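Local coordinates for attaching and effacing protein, pathogenesis factor (Escherichia coli, PDB 4E9L) that probably acts as a surface adhesin of the intimin/invasin family, this piece contributing bacterial immunoglobulin-like domains to a longer membrane protein, at residues A[168-173]-A[177-182]; A[318-323]-A[379-384]; A[352-357]-A[362-367]. One frame throughout, in Å; residues are numbered along the deposited sequence.

Contact 1: residues A[168-173]-A[177-182]; sequences DVMPKL and DAAANA
Met-170 makes the broadest contact, against Asp-177, Ala-179 and Ala-182; its side chain and that of Asp-177 cross at about a right angle. Met-170 bends at chi2 (69°) and again at chi3 (78°), which curls the thioether into the bend of the 177-182 loop: CG lies 3.5 Å from OD1 of Asp-177, SD is 4.0 Å from CB of Ala-179, and CE comes within 3.5 Å of N of Ala-182. On another side of the strand the Pro-171 ring packs on alanine methyls, with CD 3.8 Å from CB of Ala-179. Val-169 and Pro-171 also touch Ile-96 of strand 95-99.

Hydrogen bonding between the segments rests on one backbone link, Ala-178 N to Pro-171 O at 2.9 Å, with the donor 40° out of the carbonyl plane. The buried N of Ala-179 finds no partner in the model.

No salt bridge forms. Lys-172 runs alongside Asp-177, pointing the same way, but NZ stays 4.6 Å from OD1; NZ makes a weak hydrogen bond to Ser-132 instead.

Lys-172 and Asp-177 form an antiparallel non-hydrogen-bonded pair, after which the loop swings out and returns toward strand 183-187, a strand-end connection in an immunoglobulin-like beta sandwich of the invasin type.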
# COMPACT_ATOMS: atom_id res chain seq x y z
N ASP A 168 -7.39 -25.13 -18.72
CA ASP A 168 -8.56 -25.81 -19.29
C ASP A 168 -8.03 -26.93 -20.17
O ASP A 168 -7.14 -26.70 -20.99
CB ASP A 168 -9.38 -24.85 -20.16
CG ASP A 168 -10.11 -23.75 -19.40
OD1 ASP A 168 -9.88 -23.61 -18.18
OD2 ASP A 168 -10.91 -23.02 -20.05
N VAL A 169 -8.52 -28.15 -19.96
CA VAL A 169 -8.07 -29.32 -20.74
C VAL A 169 -9.28 -29.98 -21.39
O VAL A 169 -10.26 -30.31 -20.72
CB VAL A 169 -7.23 -30.32 -19.88
CG1 VAL A 169 -6.67 -31.46 -20.73
CG2 VAL A 169 -6.09 -29.60 -19.15
N MET A 170 -9.19 -30.18 -22.71
CA MET A 170 -10.23 -30.85 -23.48
C MET A 170 -9.59 -31.97 -24.35
O MET A 170 -8.66 -31.67 -25.12
CB MET A 170 -11.00 -29.80 -24.36
CG MET A 170 -11.92 -30.40 -25.44
SD MET A 170 -13.41 -31.27 -24.79
CE MET A 170 -14.47 -29.86 -24.37
N PRO A 171 -10.05 -33.24 -24.26
CA PRO A 171 -9.54 -34.24 -25.21
C PRO A 171 -10.17 -33.98 -26.58
O PRO A 171 -11.28 -33.40 -26.67
CB PRO A 171 -10.02 -35.57 -24.63
CG PRO A 171 -11.28 -35.22 -23.91
CD PRO A 171 -11.15 -33.79 -23.44
N LYS A 172 -9.45 -34.34 -27.64
CA LYS A 172 -9.87 -34.14 -29.01
C LYS A 172 -9.60 -35.37 -29.87
O LYS A 172 -8.68 -36.14 -29.61
CB LYS A 172 -9.24 -32.86 -29.60
CG LYS A 172 -9.72 -31.55 -28.90
CD LYS A 172 -9.38 -30.31 -29.68
CE LYS A 172 -10.01 -29.08 -29.06
NZ LYS A 172 -9.30 -27.84 -29.48
N LEU A 173 -10.44 -35.57 -30.88
CA LEU A 173 -10.33 -36.67 -31.82
C LEU A 173 -10.51 -36.02 -33.17
O LEU A 173 -11.58 -35.47 -33.45
CB LEU A 173 -11.42 -37.74 -31.52
CG LEU A 173 -11.16 -39.15 -32.01
CD1 LEU A 173 -10.01 -39.78 -31.27
CD2 LEU A 173 -12.41 -40.03 -31.84
N ASP A 177 -13.97 -31.81 -30.22
CA ASP A 177 -14.11 -32.05 -28.78
C ASP A 177 -14.55 -33.49 -28.54
O ASP A 177 -15.46 -34.00 -29.22
CB ASP A 177 -15.13 -31.09 -28.14
CG ASP A 177 -14.76 -29.63 -28.15
OD1 ASP A 177 -13.55 -29.31 -28.31
OD2 ASP A 177 -15.65 -28.80 -27.86
N ALA A 178 -13.87 -34.17 -27.61
CA ALA A 178 -14.14 -35.55 -27.28
C ALA A 178 -14.70 -35.76 -25.86
O ALA A 178 -14.74 -36.89 -25.36
CB ALA A 178 -12.91 -36.41 -27.55
N ALA A 179 -15.18 -34.66 -25.23
CA ALA A 179 -15.85 -34.68 -23.93
C ALA A 179 -16.91 -33.58 -23.95
O ALA A 179 -16.79 -32.65 -24.75
CB ALA A 179 -14.86 -34.44 -22.79
N ALA A 180 -17.93 -33.68 -23.09
CA ALA A 180 -19.05 -32.71 -23.05
C ALA A 180 -18.56 -31.33 -22.67
O ALA A 180 -19.00 -30.35 -23.25
CB ALA A 180 -20.12 -33.19 -22.08
N ASN A 181 -17.64 -31.25 -21.70
CA ASN A 181 -17.07 -29.97 -21.26
C ASN A 181 -15.59 -30.15 -20.96
O ASN A 181 -15.17 -31.25 -20.66
CB ASN A 181 -17.82 -29.44 -20.03
CG ASN A 181 -19.18 -28.91 -20.39
OD1 ASN A 181 -19.33 -28.02 -21.24
ND2 ASN A 181 -20.20 -29.51 -19.84
N ALA A 182 -14.80 -29.05 -21.03
CA ALA A 182 -13.38 -29.11 -20.70
C ALA A 182 -13.28 -29.21 -19.18
O ALA A 182 -14.20 -28.78 -18.49
CB ALA A 182 -12.69 -27.83 -21.18

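Contact 2: residues A[318-323]-A[379-384]; sequences FTMKDA and PRVNGQ
Phe-318 and Met-320 reach Val-381 through matching first torsions, chi1 174° in each, which set CG opposite the main-chain N and beside the carbonyl carbon. Both residues direct CB toward 379-384, and the torsion carries the rest of the side chain on. Met-320 then stays extended before folding at chi3 (61°), so that its sulfur rather than its methyl leads in the meeting with valine.

The valine branch CG2 is the shared point. It stands 3.7 Å from CE2 of Phe-318 and 3.8 Å from SD of Met-320; the methionine and the valine approach tip to tip, and CG1 of Val-381 also lies 3.9 Å from that sulfur. Farther along, CG of Pro-379 sits 4.2 Å from CE1 of Phe-318; it and the valine methyl approach different ring carbons obliquely, from the same side of the ring plane. Contact is therefore entirely apolar, and all four residues are buried.

The spacing is too wide for backbone pairing: CA of Phe-318 is 8.1 Å from CA of Pro-379, and CA of Met-320 is 9.5 Å from CA of Val-381. Leu-301 touches both Phe-318 and Pro-379, while Met-294 and Val-328 pack on Met-320.

Just past Val-381 the chain reverses in a type I' turn, closed by reciprocal backbone bonds between Val-381 and Gln-384. This is core packing across the two facing sheets of an immunoglobulin-like sandwich, next to a tight beta hairpin.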
# COMPACT_ATOMS: atom_id res chain seq x y z
N PHE A 318 8.99 32.96 17.68
CA PHE A 318 7.85 32.08 17.55
C PHE A 318 8.29 30.63 17.71
O PHE A 318 9.13 30.16 16.94
CB PHE A 318 7.12 32.34 16.22
CG PHE A 318 6.01 31.37 15.91
CD1 PHE A 318 4.92 31.23 16.77
CD2 PHE A 318 6.07 30.55 14.79
CE1 PHE A 318 3.90 30.31 16.51
CE2 PHE A 318 5.05 29.61 14.53
CZ PHE A 318 3.99 29.49 15.40
N THR A 319 7.78 29.94 18.77
CA THR A 319 8.12 28.54 19.08
C THR A 319 6.93 27.71 18.69
O THR A 319 5.84 27.91 19.22
CB THR A 319 8.50 28.37 20.56
OG1 THR A 319 9.67 29.14 20.79
CG2 THR A 319 8.77 26.90 20.94
N MET A 320 7.12 26.81 17.75
CA MET A 320 6.02 26.02 17.25
C MET A 320 6.12 24.55 17.66
O MET A 320 7.13 23.90 17.41
CB MET A 320 5.93 26.22 15.73
CG MET A 320 4.91 25.36 15.07
SD MET A 320 4.36 26.00 13.48
CE MET A 320 5.84 26.05 12.55
N LYS A 321 5.06 24.05 18.30
CA LYS A 321 4.99 22.65 18.69
C LYS A 321 3.69 21.97 18.20
O LYS A 321 2.69 22.66 17.96
CB LYS A 321 5.10 22.52 20.21
CG LYS A 321 6.49 22.79 20.75
CD LYS A 321 6.54 22.54 22.26
CE LYS A 321 7.83 23.03 22.89
NZ LYS A 321 7.79 24.49 23.13
N ASP A 322 3.70 20.63 18.13
CA ASP A 322 2.51 19.82 17.78
C ASP A 322 1.75 19.47 19.08
O ASP A 322 2.12 19.95 20.17
CB ASP A 322 2.90 18.60 16.92
CG ASP A 322 3.63 17.45 17.60
OD1 ASP A 322 3.82 17.51 18.84
OD2 ASP A 322 4.00 16.48 16.90
N ALA A 323 0.69 18.64 18.99
CA ALA A 323 -0.14 18.25 20.14
C ALA A 323 0.58 17.41 21.19
O ALA A 323 0.11 17.30 22.33
CB ALA A 323 -1.40 17.54 19.66
N PRO A 379 0.24 35.36 15.05
CA PRO A 379 1.03 34.61 14.07
C PRO A 379 0.11 33.65 13.29
O PRO A 379 -0.93 33.20 13.81
CB PRO A 379 2.04 33.85 14.92
CG PRO A 379 1.36 33.67 16.23
CD PRO A 379 0.55 34.93 16.42
N ARG A 380 0.51 33.37 12.06
CA ARG A 380 -0.24 32.51 11.15
C ARG A 380 0.67 31.46 10.56
O ARG A 380 1.81 31.76 10.16
CB ARG A 380 -0.86 33.37 10.01
CG ARG A 380 -2.07 34.18 10.43
CD ARG A 380 -3.30 33.31 10.31
NE ARG A 380 -4.49 33.94 10.84
CZ ARG A 380 -5.43 34.51 10.10
NH1 ARG A 380 -5.32 34.53 8.77
NH2 ARG A 380 -6.50 35.06 10.67
N VAL A 381 0.16 30.22 10.49
CA VAL A 381 0.89 29.08 9.91
C VAL A 381 -0.15 28.32 9.07
O VAL A 381 -1.17 27.90 9.60
CB VAL A 381 1.55 28.18 11.00
CG1 VAL A 381 2.14 26.92 10.38
CG2 VAL A 381 2.63 28.92 11.77
N ASN A 382 0.11 28.17 7.76
CA ASN A 382 -0.81 27.49 6.82
C ASN A 382 -2.24 28.03 6.91
O ASN A 382 -3.20 27.26 7.01
CB ASN A 382 -0.74 25.95 6.99
CG ASN A 382 0.59 25.32 6.61
OD1 ASN A 382 1.30 25.77 5.69
ND2 ASN A 382 0.93 24.23 7.28
N GLY A 383 -2.36 29.36 6.94
CA GLY A 383 -3.61 30.08 7.04
C GLY A 383 -4.35 29.98 8.36
O GLY A 383 -5.49 30.43 8.45
N GLN A 384 -3.73 29.42 9.41
CA GLN A 384 -4.41 29.27 10.70
C GLN A 384 -3.73 30.06 11.82
O GLN A 384 -2.50 30.19 11.79
CB GLN A 384 -4.43 27.77 11.12
CG GLN A 384 -5.16 26.83 10.16
CD GLN A 384 -6.65 27.03 10.16
OE1 GLN A 384 -7.22 27.58 9.21
NE2 GLN A 384 -7.32 26.61 11.23

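Contact 3: residues A[352-357]-A[362-367]; sequences GNWTEK and YVSTLT
Thr-355 and Val-363 exchange two backbone hydrogen bonds as an antiparallel hydrogen-bonded pair: Thr-355 N to Val-363 O at 2.9 Å, nearly straight (165° at the hydrogen) and in the carbonyl plane, and Val-363 N to Thr-355 O, also 2.9 Å. Toward Gly-352 the pairing is irregular. Gly-352 N gives to Thr-365 O at 2.9 Å, while Gly-352 O takes the hydroxyl of Ser-364, whose OG is 2.8 Å away and 52° out of the carbonyl plane.

Chi1 of 178° aims OG of Ser-364 at that oxygen; CB, fixed by the backbone, lies over one face of the Trp-354 six-membered ring, 3.5 Å from its centroid, a CH-pi contact. Trp-354 NE1 gives to Asp-334 O, and its backbone O accepts from Lys-332 NZ.

Glu-356 lays CG over a face of the Tyr-362 ring, 3.9 Å from the centroid. Its OE1 lies 3.5 Å from Tyr-362 OH without bonding. The carboxylate is held by Thr-329, Gly-330 and Gly-360, and the hydroxyl by Val-328 and Leu-331.

Within its four-stranded antiparallel sheet, strand 350-358 is outermost and strand 361-367 is inserted between it and strand 313-319, where Trp-354 rests on Phe-318.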
# COMPACT_ATOMS: atom_id res chain seq x y z
N GLY A 352 9.12 41.08 8.96
CA GLY A 352 9.99 40.64 7.87
C GLY A 352 9.94 39.13 7.74
O GLY A 352 9.14 38.46 8.40
N ASN A 353 10.82 38.56 6.89
CA ASN A 353 10.92 37.10 6.71
C ASN A 353 11.23 36.35 8.00
O ASN A 353 11.96 36.85 8.85
CB ASN A 353 12.00 36.77 5.67
CG ASN A 353 11.66 37.22 4.26
OD1 ASN A 353 10.55 37.04 3.75
ND2 ASN A 353 12.65 37.75 3.59
N TRP A 354 10.66 35.15 8.14
CA TRP A 354 10.93 34.29 9.28
C TRP A 354 12.18 33.46 8.98
O TRP A 354 12.32 32.91 7.88
CB TRP A 354 9.73 33.35 9.55
CG TRP A 354 8.49 34.05 10.04
CD1 TRP A 354 7.42 34.46 9.30
CD2 TRP A 354 8.19 34.41 11.41
NE1 TRP A 354 6.48 35.06 10.11
CE2 TRP A 354 6.92 35.03 11.41
CE3 TRP A 354 8.89 34.27 12.63
CZ2 TRP A 354 6.34 35.52 12.58
CZ3 TRP A 354 8.31 34.75 13.79
CH2 TRP A 354 7.03 35.35 13.76
N THR A 355 13.09 33.36 9.96
CA THR A 355 14.25 32.49 9.84
C THR A 355 14.17 31.44 10.96
O THR A 355 14.02 31.81 12.12
CB THR A 355 15.57 33.28 9.89
OG1 THR A 355 15.54 34.27 8.87
CG2 THR A 355 16.81 32.38 9.71
N GLU A 356 14.30 30.15 10.62
CA GLU A 356 14.28 29.13 11.67
C GLU A 356 15.70 29.04 12.23
O GLU A 356 16.62 28.61 11.53
CB GLU A 356 13.77 27.77 11.13
CG GLU A 356 13.43 26.80 12.25
CD GLU A 356 13.04 25.39 11.87
OE1 GLU A 356 12.84 25.10 10.66
OE2 GLU A 356 12.90 24.57 12.80
N LYS A 357 15.88 29.54 13.46
CA LYS A 357 17.18 29.66 14.14
C LYS A 357 17.43 28.58 15.21
O LYS A 357 18.56 28.38 15.66
CB LYS A 357 17.34 31.08 14.72
CG LYS A 357 17.36 32.18 13.67
CD LYS A 357 18.31 33.31 14.06
CE LYS A 357 18.06 34.62 13.34
NZ LYS A 357 18.51 34.57 11.92
N TYR A 362 11.25 30.14 15.26
CA TYR A 362 11.29 31.05 14.12
C TYR A 362 11.41 32.49 14.60
O TYR A 362 10.70 32.90 15.53
CB TYR A 362 10.08 30.84 13.18
CG TYR A 362 9.90 29.38 12.74
CD1 TYR A 362 9.29 28.44 13.58
CD2 TYR A 362 10.31 28.96 11.48
CE1 TYR A 362 9.15 27.11 13.18
CE2 TYR A 362 10.17 27.63 11.07
CZ TYR A 362 9.58 26.71 11.93
OH TYR A 362 9.43 25.40 11.51
N VAL A 363 12.33 33.25 13.98
CA VAL A 363 12.58 34.64 14.39
C VAL A 363 12.24 35.58 13.22
O VAL A 363 12.53 35.26 12.06
CB VAL A 363 14.05 34.79 14.91
CG1 VAL A 363 14.40 36.25 15.21
CG2 VAL A 363 14.30 33.93 16.15
N SER A 364 11.58 36.70 13.53
CA SER A 364 11.24 37.75 12.55
C SER A 364 11.42 39.12 13.19
O SER A 364 11.23 39.29 14.39
CB SER A 364 9.80 37.60 12.07
OG SER A 364 9.43 38.63 11.16
N THR A 365 11.73 40.12 12.37
CA THR A 365 11.86 41.49 12.84
C THR A 365 10.54 42.18 12.57
O THR A 365 10.08 42.21 11.42
CB THR A 365 13.00 42.22 12.10
OG1 THR A 365 14.25 41.60 12.43
CG2 THR A 365 13.06 43.71 12.44
N LEU A 366 9.94 42.71 13.62
CA LEU A 366 8.70 43.45 13.49
C LEU A 366 9.04 44.92 13.44
O LEU A 366 9.63 45.41 14.39
CB LEU A 366 7.76 43.17 14.70
CG LEU A 366 6.44 43.96 14.73
CD1 LEU A 366 5.54 43.58 13.54
CD2 LEU A 366 5.70 43.76 16.07
N THR A 367 8.60 45.61 12.40
CA THR A 367 8.74 47.06 12.30
C THR A 367 7.39 47.62 12.74
O THR A 367 6.34 47.30 12.16
CB THR A 367 9.10 47.55 10.89
OG1 THR A 367 10.32 46.94 10.49
CG2 THR A 367 9.29 49.10 10.84

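Overall arrangement
Contacts 2 and 3 share one immunoglobulin-like unit near the C-terminal end of the modelled chain, their centres about 14 Å apart, and contact 3 is nested in the loop that contact 2 closes. They meet directly: Phe-318 O lies 2.7 Å from Tyr-362 N, a probable hydrogen bond between neighbouring strands, and Met-320 CE packs 3.5 Å from Tyr-362 CE1. Contact 3 is the edge hairpin of one sheet, and contact 2 joins that sheet to the facing one. Contact 1 belongs to a different unit, across the chain's centre. The nearest atoms of contacts 1 and 2 are about 55 Å apart. Those of contacts 1 and 3 are about 60 Å apart, consistent with an elongated string of domains.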